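Local coordinates for DltD domain-containing protein (Beauveria bassiana, PDB 7D78) that is a thioesterase of the alpha/beta hydrolase fold that probably releases a polyketide chain by cyclising it to a medium-ring lactone, at residues Asn61-Met66 against Arg225-Phe230. Sequence-based numbering, arbitrary orientation.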
ATOM      1  N   ASN A  61     -11.727   6.596 -10.868  1.00 20.34           N
ATOM      2  CA  ASN A  61     -13.175   6.411 -10.729  1.00 16.27           C
ATOM      3  C   ASN A  61     -13.896   6.358 -12.070  1.00 19.73           C
ATOM      4  O   ASN A  61     -15.129   6.449 -12.101  1.00 23.70           O
ATOM      5  CB  ASN A  61     -13.824   7.502  -9.856  1.00 15.62           C
ATOM      6  CG  ASN A  61     -15.059   6.996  -9.119  1.00 21.63           C
ATOM      7  OD1 ASN A  61     -15.103   5.836  -8.696  1.00 20.54           O
ATOM      8  ND2 ASN A  61     -16.071   7.854  -8.970  1.00 21.36           N
ATOM      9  N   CYS A  62     -13.174   6.214 -13.180  1.00 19.38           N
ATOM     10  CA  CYS A  62     -13.801   6.170 -14.494  1.00 22.43           C
ATOM     11  C   CYS A  62     -14.260   4.761 -14.834  1.00 22.29           C
ATOM     12  O   CYS A  62     -13.703   3.770 -14.345  1.00 18.86           O
ATOM     13  CB  CYS A  62     -12.838   6.673 -15.571  1.00 18.86           C
ATOM     14  SG  CYS A  62     -12.366   8.388 -15.273  1.00 25.66           S
ATOM     15  N   VAL A  63     -15.282   4.682 -15.690  1.00 20.83           N
ATOM     16  CA  VAL A  63     -15.800   3.406 -16.153  1.00 18.73           C
ATOM     17  C   VAL A  63     -15.283   3.152 -17.565  1.00 21.09           C
ATOM     18  O   VAL A  63     -14.870   4.067 -18.287  1.00 23.61           O
ATOM     19  CB  VAL A  63     -17.352   3.326 -16.090  1.00 25.20           C
ATOM     20  CG1 VAL A  63     -17.825   3.381 -14.630  1.00 21.71           C
ATOM     21  CG2 VAL A  63     -18.020   4.425 -16.920  1.00 21.38           C
ATOM     22  N   LYS A  64     -15.303   1.876 -17.956  1.00 21.26           N
ATOM     23  CA  LYS A  64     -14.689   1.446 -19.208  1.00 22.02           C
ATOM     24  C   LYS A  64     -15.341   2.092 -20.427  1.00 24.87           C
ATOM     25  O   LYS A  64     -14.700   2.180 -21.480  1.00 20.56           O
ATOM     26  CB  LYS A  64     -14.763  -0.085 -19.311  1.00 21.13           C
ATOM     27  CG  LYS A  64     -16.205  -0.643 -19.200  1.00 22.42           C
ATOM     28  CD  LYS A  64     -16.210  -2.127 -18.849  1.00 21.83           C
ATOM     29  CE  LYS A  64     -17.635  -2.700 -18.854  1.00 24.44           C
ATOM     30  NZ  LYS A  64     -18.526  -1.892 -17.966  1.00 27.02           N
ATOM     31  N   GLU A  65     -16.590   2.556 -20.305  1.00 20.57           N
ATOM     32  CA  GLU A  65     -17.320   3.141 -21.429  1.00 24.26           C
ATOM     33  C   GLU A  65     -16.882   4.563 -21.757  1.00 25.85           C
ATOM     34  O   GLU A  65     -17.245   5.076 -22.821  1.00 26.14           O
ATOM     35  CB  GLU A  65     -18.833   3.139 -21.144  1.00 23.66           C
ATOM     36  CG  GLU A  65     -19.456   1.760 -21.109  1.00 25.88           C
ATOM     37  CD  GLU A  65     -19.278   1.062 -19.767  1.00 27.40           C
ATOM     38  OE1 GLU A  65     -18.767   1.705 -18.818  1.00 24.43           O
ATOM     39  OE2 GLU A  65     -19.646  -0.131 -19.670  1.00 23.09           O
ATOM     40  N   MET A  66     -16.125   5.216 -20.881  1.00 22.43           N
ATOM     41  CA  MET A  66     -15.696   6.588 -21.118  1.00 23.54           C
ATOM     42  C   MET A  66     -14.456   6.574 -21.998  1.00 29.23           C
ATOM     43  O   MET A  66     -13.402   6.094 -21.570  1.00 24.68           O
ATOM     44  CB  MET A  66     -15.415   7.295 -19.796  1.00 25.34           C
ATOM     45  CG  MET A  66     -16.626   7.372 -18.882  1.00 25.89           C
ATOM     46  SD  MET A  66     -16.191   7.792 -17.176  1.00 30.28           S
ATOM     47  CE  MET A  66     -15.354   9.314 -17.387  1.00 39.20           C
ATOM     48  N   ARG A 225     -25.932   8.293 -21.670  1.00 72.17           N
ATOM     49  CA  ARG A 225     -25.962   6.842 -21.583  1.00 73.50           C
ATOM     50  C   ARG A 225     -24.585   6.253 -21.915  1.00 75.06           C
ATOM     51  O   ARG A 225     -23.617   6.961 -22.217  1.00 69.57           O
ATOM     52  CB  ARG A 225     -27.061   6.280 -22.489  1.00 70.25           C
ATOM     53  CG  ARG A 225     -27.975   5.240 -21.815  1.00 70.31           C
ATOM     54  CD  ARG A 225     -27.285   3.881 -21.693  1.00 70.11           C
ATOM     55  NE  ARG A 225     -28.107   2.835 -21.089  1.00 79.30           N
ATOM     56  CZ  ARG A 225     -28.129   2.556 -19.788  1.00 73.05           C
ATOM     57  NH1 ARG A 225     -27.378   3.259 -18.948  1.00 68.98           N
ATOM     58  NH2 ARG A 225     -28.904   1.579 -19.328  1.00 63.23           N
ATOM     59  N   GLY A 226     -24.512   4.927 -21.835  1.00 71.55           N
ATOM     60  CA  GLY A 226     -23.289   4.166 -21.942  1.00 57.33           C
ATOM     61  C   GLY A 226     -23.136   3.225 -20.763  1.00 54.84           C
ATOM     62  O   GLY A 226     -22.905   2.022 -20.938  1.00 47.76           O
ATOM     63  N   ALA A 227     -23.300   3.752 -19.550  1.00 55.59           N
ATOM     64  CA  ALA A 227     -22.846   3.069 -18.339  1.00 40.67           C
ATOM     65  C   ALA A 227     -23.821   3.269 -17.185  1.00 45.22           C
ATOM     66  O   ALA A 227     -23.719   4.264 -16.447  1.00 35.19           O
ATOM     67  CB  ALA A 227     -21.452   3.560 -17.956  1.00 33.13           C
ATOM     68  N   PRO A 228     -24.744   2.325 -16.963  1.00 42.39           N
ATOM     69  CA  PRO A 228     -25.689   2.469 -15.840  1.00 42.14           C
ATOM     70  C   PRO A 228     -25.021   2.486 -14.480  1.00 38.77           C
ATOM     71  O   PRO A 228     -25.625   2.977 -13.518  1.00 29.39           O
ATOM     72  CB  PRO A 228     -26.606   1.242 -15.975  1.00 45.51           C
ATOM     73  CG  PRO A 228     -26.284   0.618 -17.295  1.00 45.24           C
ATOM     74  CD  PRO A 228     -24.905   1.046 -17.673  1.00 43.65           C
ATOM     75  N   ASN A 229     -23.802   1.962 -14.359  1.00 32.41           N
ATOM     76  CA  ASN A 229     -23.174   1.801 -13.057  1.00 30.12           C
ATOM     77  C   ASN A 229     -22.059   2.815 -12.813  1.00 32.02           C
ATOM     78  O   ASN A 229     -21.345   2.707 -11.811  1.00 28.61           O
ATOM     79  CB  ASN A 229     -22.665   0.364 -12.899  1.00 29.74           C
ATOM     80  CG  ASN A 229     -23.797  -0.636 -12.641  1.00 37.30           C
ATOM     81  OD1 ASN A 229     -24.664  -0.411 -11.788  1.00 32.02           O
ATOM     82  ND2 ASN A 229     -23.786  -1.750 -13.377  1.00 27.50           N
ATOM     83  N   PHE A 230     -21.908   3.811 -13.687  1.00 27.09           N
ATOM     84  CA  PHE A 230     -21.069   4.955 -13.353  1.00 28.53           C
ATOM     85  C   PHE A 230     -21.668   5.712 -12.169  1.00 27.34           C
ATOM     86  O   PHE A 230     -22.866   6.003 -12.146  1.00 27.38           O
ATOM     87  CB  PHE A 230     -20.917   5.899 -14.545  1.00 29.43           C
ATOM     88  CG  PHE A 230     -20.250   7.206 -14.183  1.00 31.76           C
ATOM     89  CD1 PHE A 230     -18.891   7.245 -13.894  1.00 26.70           C
ATOM     90  CD2 PHE A 230     -20.986   8.381 -14.099  1.00 32.86           C
ATOM     91  CE1 PHE A 230     -18.273   8.434 -13.529  1.00 30.63           C
ATOM     92  CE2 PHE A 230     -20.378   9.575 -13.740  1.00 30.58           C
ATOM     93  CZ  PHE A 230     -19.015   9.602 -13.457  1.00 32.84           C
TER
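Val63 meets the 225-230 loop with both of its methyls: CG2 rests on Ala227 CB at 3.7 Å, while CG1 lies at the edge of the Phe230 ring, near its plane, and 3.8 Å from Phe230 CA. The branched valine thus fills the angle between two neighbours with one short side chain, and the small Ala227 lets the loops come close. With Phe230 CG anti to the backbone N (chi1 170°), the Phe230 and Val63 side chains cross at about a right angle. Met66 SD approaches that ring obliquely, 4.8 Å from its centroid, a Met-aromatic contact suited to a flexible, polarisable side chain; the same sulfur receives a weak hydrogen bond from Val63 N. Beyond them, Glu65 bends at chi2 (82°), laying CG 3.5 Å from Gly226 O and OE1 against the Ala227 methyl. Gly226 has a positive phi (128°), and a side chain on its backbone would strike the preceding carbonyl oxygen. In a salt bridge, Lys64 NZ meets Glu65 OE2 from the syn side of the carboxylate, somewhat out of its plane, at 2.7 Å; it also pairs with Asp86 and Asp92. An alanine in place of Glu65 would probably cost Lys64 one of these charge partners and open a gap beside Ala227. Type I turns, Val63 to Met66 and Ala227 to Phe230, shape both loops. Asp92 links them indirectly, accepting Asn229 ND2 at OD1 and pairing with Lys64 through OD2. The loop following strand 51-57 thus joins the one after helix 210-220 by van der Waals packing and a Met-aromatic contact, without a direct hydrogen bond, while one lysine probably eases the repulsion among three carboxylates.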